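Local coordinates for major capsid protein (Faustovirus, PDB 5J7O) that forms the capsid shell of a large double-stranded DNA virus, as a double jelly-roll subunit that assembles into trimers, at residues S156-N159 / T163-T166; P181-F186 / A205-N210; K218-K223 / Q228-E233; Q464-D467 / S473-N476. All blocks are in the same frame, centred on the assembly; numbering follows the deposited sequence.

Contact 1 (S156-N159 / T163-T166); sequences SYVN and TTQT
Asn-159 meets Thr-163 because its CG is folded between the backbone N and the carbonyl carbon (chi1 51°), which brings the amide to the start of segment 163-166. Asn-159 OD1 then lies 2.7 Å from Thr-163 N. That hydrogen bond is weak. Gln-165 points at the other segment, and its chain is bent at chi2. The bend carries the amide back toward Thr-163, where Gln-165 NE2 bonds Thr-163 O at 3.1 Å. The bond is almost straight (177°), and the oxygen lies in the amide plane of Gln-165. Asn-159 N reaches the same Thr-163 O at 3.2 Å from the opposite face of the carbonyl. Two donors thus grip this oxygen. The side chains of Asn-159 and Gln-165 cross at about a right angle, with their amide planes 32° apart. ND2 of Asn-159 is 3.6 Å from NE2 of Gln-165.

The backbones are joined further by Gln-165 N, which donates to Tyr-157 O at 2.8 Å. Val-158 and Thr-164 make a single bridge. CG1 of Val-158 lies 3.8 Å from Thr-163 O. Two waters extend the pairing. One links Ser-156 OG with Thr-164 OG1, and the other takes the N-H of Tyr-157 and donates to Gln-165 O. The Tyr-157 ring turns away, and its OH bonds Ala-121 O.

Strand 149-158 also pairs with strand 341-351, through Ser-156 with Gln-343 and Val-158 with Phe-341. The arrangement is a tight chain reversal at the end of a sheet strand, in a connecting loop of the double jelly-roll capsid fold.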
loop_
_atom_site.group_PDB
_atom_site.type_symbol
_atom_site.label_atom_id
_atom_site.label_comp_id
_atom_site.label_asym_id
_atom_site.label_seq_id
_atom_site.Cartn_x
_atom_site.Cartn_y
_atom_site.Cartn_z
ATOM N N SER B 156 18.482 33.318 -13.956
ATOM C CA SER B 156 19.798 32.766 -14.238
ATOM C C SER B 156 19.709 31.246 -14.211
ATOM O O SER B 156 18.644 30.668 -13.975
ATOM C CB SER B 156 20.839 33.283 -13.238
ATOM O OG SER B 156 20.483 32.946 -11.909
ATOM N N TYR B 157 20.844 30.599 -14.461
ATOM C CA TYR B 157 20.948 29.148 -14.428
ATOM C C TYR B 157 21.918 28.731 -13.334
ATOM O O TYR B 157 22.992 29.322 -13.184
ATOM C CB TYR B 157 21.411 28.588 -15.776
ATOM C CG TYR B 157 20.441 28.837 -16.906
ATOM C CD1 TYR B 157 19.192 28.231 -16.920
ATOM C CD2 TYR B 157 20.776 29.673 -17.961
ATOM C CE1 TYR B 157 18.302 28.454 -17.952
ATOM C CE2 TYR B 157 19.895 29.901 -18.999
ATOM C CZ TYR B 157 18.659 29.290 -18.988
ATOM O OH TYR B 157 17.776 29.516 -20.020
ATOM N N VAL B 158 21.530 27.710 -12.569
ATOM C CA VAL B 158 22.343 27.185 -11.481
ATOM C C VAL B 158 22.308 25.664 -11.531
ATOM O O VAL B 158 21.431 25.058 -12.149
ATOM C CB VAL B 158 21.861 27.678 -10.097
ATOM C CG1 VAL B 158 22.115 29.169 -9.936
ATOM C CG2 VAL B 158 20.384 27.362 -9.906
ATOM N N ASN B 159 23.290 25.049 -10.877
ATOM C CA ASN B 159 23.248 23.619 -10.616
ATOM C C ASN B 159 22.581 23.402 -9.258
ATOM O O ASN B 159 22.066 24.341 -8.646
ATOM C CB ASN B 159 24.650 23.014 -10.698
ATOM C CG ASN B 159 25.666 23.765 -9.860
ATOM O OD1 ASN B 159 25.316 24.641 -9.069
ATOM N ND2 ASN B 159 26.939 23.418 -10.027
ATOM N N THR B 163 25.599 27.071 -7.904
ATOM C CA THR B 163 26.612 27.799 -8.654
ATOM C C THR B 163 26.053 28.227 -10.006
ATOM O O THR B 163 25.411 27.436 -10.703
ATOM C CB THR B 163 27.858 26.934 -8.846
ATOM O OG1 THR B 163 28.330 26.480 -7.570
ATOM C CG2 THR B 163 28.959 27.726 -9.530
ATOM N N THR B 164 26.296 29.483 -10.371
ATOM C CA THR B 164 25.769 30.019 -11.618
ATOM C C THR B 164 26.454 29.377 -12.820
ATOM O O THR B 164 27.675 29.198 -12.839
ATOM C CB THR B 164 25.946 31.537 -11.656
ATOM O OG1 THR B 164 25.185 32.133 -10.597
ATOM C CG2 THR B 164 25.479 32.111 -12.990
ATOM N N GLN B 165 25.656 29.028 -13.826
ATOM C CA GLN B 165 26.139 28.406 -15.052
ATOM C C GLN B 165 26.087 29.418 -16.188
ATOM O O GLN B 165 25.077 30.104 -16.369
ATOM C CB GLN B 165 25.304 27.171 -15.401
ATOM C CG GLN B 165 25.257 26.133 -14.294
ATOM C CD GLN B 165 26.628 25.584 -13.958
ATOM O OE1 GLN B 165 27.283 24.962 -14.795
ATOM N NE2 GLN B 165 27.075 25.820 -12.729
ATOM N N THR B 166 27.175 29.501 -16.949
ATOM C CA THR B 166 27.271 30.458 -18.041
ATOM C C THR B 166 26.491 29.964 -19.254
ATOM O O THR B 166 26.487 28.769 -19.565
ATOM C CB THR B 166 28.736 30.689 -18.419
ATOM O OG1 THR B 166 29.488 31.010 -17.242
ATOM C CG2 THR B 166 28.863 31.835 -19.410
HETATM O O HOH W 1 22.789 33.168 -10.109
HETATM O O HOH W 2 22.958 32.088 -16.062
#

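Contact 2 (P181-F186 / A205-N210); sequences PGLRLF and AAIMYN
Leu-183 carries this contact, reaching from helix 181-185 to Ala-206, Ile-207 and Asn-210 of helix 203-212. Before it, Pro-181 opens the short helix, and its carbonyl accepts from Leu-185 N. Gly-182 follows, and its backbone bonds that of Ile-226.

Leu-183 then points toward the other helix. Its two methyls divide the work. CD2 of Leu-183 meets CB of Ala-206 at 3.8 Å. CD1 of Leu-183 sits 3.6 Å from CB of Asn-210, and 3.8 Å from Ala-206 O, which already takes the helical bond from Asn-210 N. The same Leu-183 CD1 lies 4.4 Å from CG2 of Ile-207. The CA atoms of Leu-183 and Ala-206 are 5.8 Å apart, the nearest such pair across the two segments. The short axes pass 9.4 Å apart and run roughly antiparallel, at 152°. This is helix-helix packing within the double jelly-roll subunit, between a short helix that leads into strand 186-193 and the helix that follows strand 196-202. The side chains of Leu-183 and Asn-210 cross at about a right angle. The Asn-210 amide has its polar partner outside the two segments, in Trp-222.

Farther along, Arg-184 takes no part in the interface, and its side chain touches Trp-468. Leu-185 and Phe-186 pack on strands 99-109, 293-298 and 320-326, on Val-107, Met-295 and Ile-326 among others.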
loop_
_atom_site.group_PDB
_atom_site.type_symbol
_atom_site.label_atom_id
_atom_site.label_comp_id
_atom_site.label_asym_id
_atom_site.label_seq_id
_atom_site.Cartn_x
_atom_site.Cartn_y
_atom_site.Cartn_z
ATOM N N PRO B 181 8.701 -0.008 -18.903
ATOM C CA PRO B 181 9.382 -0.180 -20.196
ATOM C C PRO B 181 9.205 -1.568 -20.778
ATOM O O PRO B 181 9.108 -1.714 -22.002
ATOM C CB PRO B 181 10.854 0.112 -19.864
ATOM C CG PRO B 181 10.852 0.737 -18.496
ATOM C CD PRO B 181 9.651 0.199 -17.799
ATOM N N GLY B 182 9.153 -2.594 -19.929
ATOM C CA GLY B 182 8.977 -3.942 -20.437
ATOM C C GLY B 182 7.633 -4.147 -21.100
ATOM O O GLY B 182 7.477 -5.035 -21.938
ATOM N N LEU B 183 6.646 -3.323 -20.746
ATOM C CA LEU B 183 5.337 -3.455 -21.370
ATOM C C LEU B 183 5.285 -2.747 -22.716
ATOM O O LEU B 183 4.662 -3.251 -23.656
ATOM C CB LEU B 183 4.251 -2.917 -20.439
ATOM C CG LEU B 183 4.085 -3.661 -19.116
ATOM C CD1 LEU B 183 2.859 -3.163 -18.374
ATOM C CD2 LEU B 183 4.004 -5.162 -19.349
ATOM N N ARG B 184 5.930 -1.583 -22.834
ATOM C CA ARG B 184 5.925 -0.874 -24.108
ATOM C C ARG B 184 6.938 -1.448 -25.086
ATOM O O ARG B 184 6.743 -1.342 -26.302
ATOM C CB ARG B 184 6.208 0.615 -23.900
ATOM C CG ARG B 184 5.663 1.480 -25.024
ATOM C CD ARG B 184 6.017 2.947 -24.864
ATOM N NE ARG B 184 5.203 3.773 -25.751
ATOM C CZ ARG B 184 5.419 5.061 -25.992
ATOM N NH1 ARG B 184 6.438 5.685 -25.418
ATOM N NH2 ARG B 184 4.619 5.725 -26.815
ATOM N N LEU B 185 8.016 -2.052 -24.577
ATOM C CA LEU B 185 9.089 -2.528 -25.446
ATOM C C LEU B 185 8.571 -3.516 -26.482
ATOM O O LEU B 185 9.027 -3.516 -27.632
ATOM C CB LEU B 185 10.194 -3.169 -24.610
ATOM C CG LEU B 185 11.413 -3.653 -25.394
ATOM C CD1 LEU B 185 12.185 -2.471 -25.959
ATOM C CD2 LEU B 185 12.304 -4.517 -24.524
ATOM N N PHE B 186 7.619 -4.359 -26.099
ATOM C CA PHE B 186 7.063 -5.363 -27.003
ATOM C C PHE B 186 5.835 -4.767 -27.679
ATOM O O PHE B 186 4.736 -4.778 -27.118
ATOM C CB PHE B 186 6.724 -6.645 -26.250
ATOM C CG PHE B 186 7.929 -7.402 -25.756
ATOM C CD1 PHE B 186 9.213 -6.962 -26.038
ATOM C CD2 PHE B 186 7.774 -8.562 -25.017
ATOM C CE1 PHE B 186 10.316 -7.661 -25.588
ATOM C CE2 PHE B 186 8.873 -9.265 -24.564
ATOM C CZ PHE B 186 10.146 -8.814 -24.851
ATOM N N ALA B 205 -2.668 -4.723 -24.710
ATOM C CA ALA B 205 -3.097 -5.832 -23.865
ATOM C C ALA B 205 -2.219 -5.945 -22.627
ATOM O O ALA B 205 -2.702 -6.297 -21.546
ATOM C CB ALA B 205 -3.083 -7.138 -24.657
ATOM N N ALA B 206 -0.928 -5.636 -22.765
ATOM C CA ALA B 206 -0.018 -5.722 -21.628
ATOM C C ALA B 206 -0.375 -4.703 -20.552
ATOM O O ALA B 206 -0.296 -5.004 -19.355
ATOM C CB ALA B 206 1.425 -5.531 -22.092
ATOM N N ILE B 207 -0.772 -3.493 -20.952
ATOM C CA ILE B 207 -1.140 -2.500 -19.948
ATOM C C ILE B 207 -2.518 -2.799 -19.366
ATOM O O ILE B 207 -2.797 -2.434 -18.220
ATOM C CB ILE B 207 -1.069 -1.073 -20.521
ATOM C CG1 ILE B 207 -2.136 -0.852 -21.594
ATOM C CG2 ILE B 207 0.312 -0.800 -21.077
ATOM C CD1 ILE B 207 -2.241 0.584 -22.060
ATOM N N MET B 208 -3.394 -3.461 -20.126
ATOM C CA MET B 208 -4.657 -3.914 -19.551
ATOM C C MET B 208 -4.416 -4.958 -18.470
ATOM O O MET B 208 -5.069 -4.941 -17.420
ATOM C CB MET B 208 -5.570 -4.472 -20.643
ATOM C CG MET B 208 -6.086 -3.432 -21.623
ATOM S SD MET B 208 -7.006 -2.106 -20.823
ATOM C CE MET B 208 -7.642 -1.230 -22.251
ATOM N N TYR B 209 -3.475 -5.875 -18.710
ATOM C CA TYR B 209 -3.100 -6.844 -17.686
ATOM C C TYR B 209 -2.451 -6.156 -16.494
ATOM O O TYR B 209 -2.711 -6.520 -15.340
ATOM C CB TYR B 209 -2.159 -7.893 -18.281
ATOM C CG TYR B 209 -1.792 -9.015 -17.335
ATOM C CD1 TYR B 209 -0.773 -8.861 -16.401
ATOM C CD2 TYR B 209 -2.455 -10.234 -17.383
ATOM C CE1 TYR B 209 -0.435 -9.882 -15.537
ATOM C CE2 TYR B 209 -2.121 -11.264 -16.524
ATOM C CZ TYR B 209 -1.111 -11.082 -15.604
ATOM O OH TYR B 209 -0.773 -12.102 -14.746
ATOM N N ASN B 210 -1.595 -5.164 -16.754
ATOM C CA ASN B 210 -0.960 -4.422 -15.669
ATOM C C ASN B 210 -1.993 -3.761 -14.765
ATOM O O ASN B 210 -1.767 -3.621 -13.559
ATOM C CB ASN B 210 -0.006 -3.376 -16.254
ATOM C CG ASN B 210 0.647 -2.513 -15.191
ATOM O OD1 ASN B 210 1.492 -2.980 -14.428
ATOM N ND2 ASN B 210 0.270 -1.241 -15.152
#

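Contact 3 (K218-K223 / Q228-E233); sequences KLTGWK and QEVPVE
Lys-223 and Gln-228 form the tight part of this contact, where helix 216-225 turns back into the chain leading to strand 232-240. This is a helix-turn-strand connection in the double jelly-roll subunit. Gln-228 N donates to Lys-223 O at 2.8 Å, with an N-H...O angle of 146°, and closes the turn. The two side chains lie alongside each other and point the same way. CB of Lys-223 is 3.9 Å from CB of Gln-228. CG of Gln-228 is 4.0 Å from CD of Lys-223, so the aliphatic stems pack in step. The lysine runs extended beyond CG. The glutamine bends at chi2 (72°), and its OE1 bonds Tyr-180 N.

The rest is looser. CG2 of Val-230 stands 4.3 Å from CB of Lys-223, and CG1 of Val-230 is 4.4 Å from CG2 of Thr-220. This edge faces a second subunit. Thr-220 OG1 hydrogen-bonds Gln-562 of that neighbouring subunit, and Val-230 packs on the same residue. Glu-229 points away from the helix. Its carboxylate bonds Gly-282 N and also makes a salt bridge with Arg-274 of the third subunit. The connection therefore touches both other subunits of the trimer.

Water completes the polar side. A single molecule accepts from Gln-228 NE2 and donates to Glu-229 O, tying the lysine tip to the chain after the turn. The ammonium group is the third partner: Lys-223 NZ donates to this water at 2.7 Å.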
loop_
_atom_site.group_PDB
_atom_site.type_symbol
_atom_site.label_atom_id
_atom_site.label_comp_id
_atom_site.label_asym_id
_atom_site.label_seq_id
_atom_site.Cartn_x
_atom_site.Cartn_y
_atom_site.Cartn_z
ATOM N N LYS B 218 1.628 -9.563 -5.688
ATOM C CA LYS B 218 2.474 -9.838 -6.840
ATOM C C LYS B 218 3.072 -8.580 -7.453
ATOM O O LYS B 218 3.826 -8.686 -8.428
ATOM C CB LYS B 218 1.681 -10.583 -7.924
ATOM C CG LYS B 218 1.072 -11.903 -7.492
ATOM C CD LYS B 218 2.120 -12.991 -7.349
ATOM C CE LYS B 218 1.465 -14.337 -7.080
ATOM N NZ LYS B 218 2.462 -15.432 -6.929
ATOM N N LEU B 219 2.771 -7.396 -6.911
ATOM C CA LEU B 219 3.084 -6.157 -7.616
ATOM C C LEU B 219 4.580 -5.859 -7.617
ATOM O O LEU B 219 5.135 -5.469 -8.652
ATOM C CB LEU B 219 2.309 -4.990 -7.002
ATOM C CG LEU B 219 2.426 -3.674 -7.773
ATOM C CD1 LEU B 219 2.002 -3.871 -9.218
ATOM C CD2 LEU B 219 1.593 -2.589 -7.113
ATOM N N THR B 220 5.246 -6.014 -6.470
ATOM C CA THR B 220 6.666 -5.679 -6.388
ATOM C C THR B 220 7.488 -6.511 -7.366
ATOM O O THR B 220 8.326 -5.978 -8.102
ATOM C CB THR B 220 7.173 -5.866 -4.957
ATOM O OG1 THR B 220 6.665 -4.812 -4.128
ATOM C CG2 THR B 220 8.695 -5.849 -4.914
ATOM N N GLY B 221 7.254 -7.825 -7.395
ATOM C CA GLY B 221 7.950 -8.662 -8.357
ATOM C C GLY B 221 7.567 -8.344 -9.789
ATOM O O GLY B 221 8.412 -8.367 -10.687
ATOM N N TRP B 222 6.288 -8.036 -10.020
ATOM C CA TRP B 222 5.830 -7.674 -11.358
ATOM C C TRP B 222 6.547 -6.429 -11.868
ATOM O O TRP B 222 7.024 -6.395 -13.008
ATOM C CB TRP B 222 4.314 -7.467 -11.344
ATOM C CG TRP B 222 3.735 -6.891 -12.605
ATOM C CD1 TRP B 222 3.262 -5.625 -12.782
ATOM C CD2 TRP B 222 3.551 -7.566 -13.855
ATOM N NE1 TRP B 222 2.800 -5.466 -14.066
ATOM C CE2 TRP B 222 2.968 -6.644 -14.746
ATOM C CE3 TRP B 222 3.829 -8.858 -14.311
ATOM C CZ2 TRP B 222 2.656 -6.972 -16.063
ATOM C CZ3 TRP B 222 3.519 -9.182 -15.620
ATOM C CH2 TRP B 222 2.938 -8.244 -16.480
ATOM N N LYS B 223 6.640 -5.394 -11.028
ATOM C CA LYS B 223 7.325 -4.170 -11.432
ATOM C C LYS B 223 8.795 -4.431 -11.738
ATOM O O LYS B 223 9.350 -3.862 -12.686
ATOM C CB LYS B 223 7.186 -3.105 -10.346
ATOM C CG LYS B 223 5.803 -2.480 -10.263
ATOM C CD LYS B 223 5.763 -1.368 -9.227
ATOM C CE LYS B 223 4.457 -0.595 -9.300
ATOM N NZ LYS B 223 4.388 0.479 -8.269
ATOM N N GLN B 228 10.029 -1.433 -13.955
ATOM C CA GLN B 228 9.461 -0.279 -13.269
ATOM C C GLN B 228 10.108 -0.144 -11.897
ATOM O O GLN B 228 10.228 -1.130 -11.163
ATOM C CB GLN B 228 7.943 -0.417 -13.137
ATOM C CG GLN B 228 7.278 0.676 -12.308
ATOM C CD GLN B 228 7.245 2.019 -13.015
ATOM O OE1 GLN B 228 7.520 2.115 -14.212
ATOM N NE2 GLN B 228 6.905 3.068 -12.273
ATOM N N GLU B 229 10.528 1.072 -11.560
ATOM C CA GLU B 229 11.171 1.306 -10.275
ATOM C C GLU B 229 10.194 1.039 -9.135
ATOM O O GLU B 229 8.977 1.183 -9.279
ATOM C CB GLU B 229 11.706 2.736 -10.195
ATOM C CG GLU B 229 10.635 3.812 -10.275
ATOM C CD GLU B 229 11.219 5.204 -10.423
ATOM O OE1 GLU B 229 12.458 5.324 -10.529
ATOM O OE2 GLU B 229 10.439 6.179 -10.437
ATOM N N VAL B 230 10.740 0.637 -7.998
ATOM C CA VAL B 230 9.963 0.272 -6.815
ATOM C C VAL B 230 10.211 1.327 -5.745
ATOM O O VAL B 230 11.367 1.705 -5.523
ATOM C CB VAL B 230 10.341 -1.128 -6.294
ATOM C CG1 VAL B 230 9.529 -1.483 -5.057
ATOM C CG2 VAL B 230 10.142 -2.168 -7.386
ATOM N N PRO B 231 9.174 1.832 -5.077
ATOM C CA PRO B 231 9.398 2.806 -4.003
ATOM C C PRO B 231 10.233 2.209 -2.882
ATOM O O PRO B 231 10.208 1.003 -2.630
ATOM C CB PRO B 231 7.980 3.143 -3.524
ATOM C CG PRO B 231 7.088 2.769 -4.660
ATOM C CD PRO B 231 7.740 1.594 -5.321
ATOM N N VAL B 232 10.987 3.074 -2.208
ATOM C CA VAL B 232 11.807 2.686 -1.067
ATOM C C VAL B 232 11.441 3.589 0.102
ATOM O O VAL B 232 11.541 4.818 -0.001
ATOM C CB VAL B 232 13.312 2.772 -1.374
ATOM C CG1 VAL B 232 14.121 2.430 -0.135
ATOM C CG2 VAL B 232 13.672 1.837 -2.521
ATOM N N GLU B 233 11.019 2.980 1.207
ATOM C CA GLU B 233 10.545 3.720 2.367
ATOM C C GLU B 233 11.720 4.191 3.217
ATOM O O GLU B 233 12.603 3.400 3.564
ATOM C CB GLU B 233 9.608 2.841 3.192
ATOM C CG GLU B 233 9.143 3.449 4.498
ATOM C CD GLU B 233 8.263 2.498 5.283
ATOM O OE1 GLU B 233 8.764 1.872 6.240
ATOM O OE2 GLU B 233 7.071 2.366 4.932
HETATM O O HOH W 3 6.076 2.277 -9.261
#

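Contact 4 (Q464-D467 / S473-N476); sequences QWRD and SVTN
Hydrogen bonds between Arg-466 and Asn-476 join the two segments. NH2 of Arg-466 donates to OD1 of Asn-476 at 2.9 Å. NH1 of Arg-466 adds a weak bond to the same Asn-476 OD1 at 3.2 Å. This oxygen sits at the guanidinium edge, near its plane, while the guanidinium and Asn-476 amide planes are 39° apart.

A salt bridge fixes the arginine from within its own segment. NE of Arg-466 is 3.0 Å and NH2 is 3.1 Å from OD1 of Asp-467. The grip is side-on, and OD1 of Asp-467 lies in the guanidinium plane. A bend at chi3 (70°) swings the group back to its neighbour. Two nitrogens held by one oxygen limit rotation of the guanidinium.

The setting is a short helix, 464-467, packed against the start of strand 473-490, which is outermost in its jelly-roll sheet within this chain. Strand 503-521 pairs with it, through Thr-475 and Val-519.

In van der Waals contact, the Val-474 side chain rests against the charged pair. Its CG1 touches NH2 of Arg-466 at 3.3 Å, and Val-474 CB lies 3.7 Å from OD1 of Asp-467.

One water donates to Asp-467 OD2 at 2.6 Å and to Val-474 O at 3.0 Å. Asp-467 OD2 also accepts from Asn-461 ND2.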
loop_
_atom_site.group_PDB
_atom_site.type_symbol
_atom_site.label_atom_id
_atom_site.label_comp_id
_atom_site.label_asym_id
_atom_site.label_seq_id
_atom_site.Cartn_x
_atom_site.Cartn_y
_atom_site.Cartn_z
ATOM N N GLN B 464 4.984 12.044 -22.232
ATOM C CA GLN B 464 4.641 10.793 -22.901
ATOM C C GLN B 464 5.278 9.598 -22.210
ATOM O O GLN B 464 4.694 8.507 -22.190
ATOM C CB GLN B 464 5.073 10.833 -24.367
ATOM C CG GLN B 464 4.660 9.594 -25.151
ATOM C CD GLN B 464 5.597 9.273 -26.297
ATOM O OE1 GLN B 464 5.360 8.339 -27.062
ATOM N NE2 GLN B 464 6.671 10.043 -26.416
ATOM N N TRP B 465 6.472 9.782 -21.637
ATOM C CA TRP B 465 7.123 8.717 -20.880
ATOM C C TRP B 465 6.229 8.172 -19.772
ATOM O O TRP B 465 6.403 7.020 -19.354
ATOM C CB TRP B 465 8.436 9.227 -20.284
ATOM C CG TRP B 465 8.242 10.282 -19.238
ATOM C CD1 TRP B 465 8.148 11.628 -19.437
ATOM C CD2 TRP B 465 8.121 10.077 -17.825
ATOM N NE1 TRP B 465 7.976 12.275 -18.237
ATOM C CE2 TRP B 465 7.955 11.343 -17.231
ATOM C CE3 TRP B 465 8.135 8.944 -17.004
ATOM C CZ2 TRP B 465 7.804 11.510 -15.856
ATOM C CZ3 TRP B 465 7.986 9.112 -15.641
ATOM C CH2 TRP B 465 7.823 10.384 -15.081
ATOM N N ARG B 466 5.286 8.974 -19.287
ATOM C CA ARG B 466 4.369 8.599 -18.216
ATOM C C ARG B 466 2.943 8.363 -18.693
ATOM O O ARG B 466 2.286 7.431 -18.225
ATOM C CB ARG B 466 4.363 9.688 -17.137
ATOM C CG ARG B 466 3.480 9.404 -15.939
ATOM C CD ARG B 466 3.195 10.687 -15.179
ATOM N NE ARG B 466 2.322 11.578 -15.939
ATOM C CZ ARG B 466 2.105 12.853 -15.636
ATOM N NH1 ARG B 466 2.707 13.402 -14.589
ATOM N NH2 ARG B 466 1.291 13.585 -16.384
ATOM N N ASP B 467 2.452 9.179 -19.627
ATOM C CA ASP B 467 1.050 9.138 -20.024
ATOM C C ASP B 467 0.723 8.030 -21.017
ATOM O O ASP B 467 -0.461 7.813 -21.296
ATOM C CB ASP B 467 0.634 10.479 -20.637
ATOM C CG ASP B 467 0.683 11.620 -19.642
ATOM O OD1 ASP B 467 0.729 11.349 -18.424
ATOM O OD2 ASP B 467 0.666 12.790 -20.080
ATOM N N SER B 473 -7.068 11.607 -19.892
ATOM C CA SER B 473 -6.297 12.812 -20.160
ATOM C C SER B 473 -5.699 13.301 -18.848
ATOM O O SER B 473 -6.430 13.535 -17.879
ATOM C CB SER B 473 -7.173 13.889 -20.792
ATOM O OG SER B 473 -6.413 15.042 -21.108
ATOM N N VAL B 474 -4.379 13.448 -18.814
ATOM C CA VAL B 474 -3.654 13.799 -17.599
ATOM C C VAL B 474 -3.103 15.209 -17.748
ATOM O O VAL B 474 -2.410 15.514 -18.726
ATOM C CB VAL B 474 -2.524 12.797 -17.308
ATOM C CG1 VAL B 474 -1.963 13.026 -15.913
ATOM C CG2 VAL B 474 -3.025 11.370 -17.463
ATOM N N THR B 475 -3.417 16.066 -16.781
ATOM C CA THR B 475 -2.809 17.380 -16.657
ATOM C C THR B 475 -1.902 17.403 -15.434
ATOM O O THR B 475 -2.012 16.562 -14.537
ATOM C CB THR B 475 -3.870 18.483 -16.555
ATOM O OG1 THR B 475 -4.925 18.058 -15.683
ATOM C CG2 THR B 475 -4.443 18.799 -17.929
ATOM N N ASN B 476 -0.996 18.374 -15.408
ATOM C CA ASN B 476 0.053 18.439 -14.398
ATOM C C ASN B 476 -0.211 19.612 -13.464
ATOM O O ASN B 476 -0.225 20.769 -13.901
ATOM C CB ASN B 476 1.426 18.561 -15.056
ATOM C CG ASN B 476 1.690 17.447 -16.050
ATOM O OD1 ASN B 476 1.891 16.295 -15.667
ATOM N ND2 ASN B 476 1.686 17.785 -17.334
HETATM O O HOH W 4 0.561 15.188 -19.170
#

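In the fold
Contacts 2, 3 and 4 cluster near the centre of the folded chain, 10 to 12 Å from it, while contact 1 stands apart, its centre 40 Å from that of contact 2. Contacts 2 and 3 touch directly, their centres 15 Å apart. Asn-210 OD1 meets Trp-222 NE1 at 2.8 Å, and Leu-183 CD2 packs on Trp-222 CZ2 at 4.0 Å. Contact 4 joins contact 2 through Arg-184 NH2 and Gln-464 OE1, 2.7 Å apart. Contacts 3 and 4 do not touch, with nearest atoms about 6 Å apart. Contacts 1 and 4 reach the same sheet, although their nearest atoms are about 19 Å apart. Of the four, contact 3 is most engaged with the other subunits.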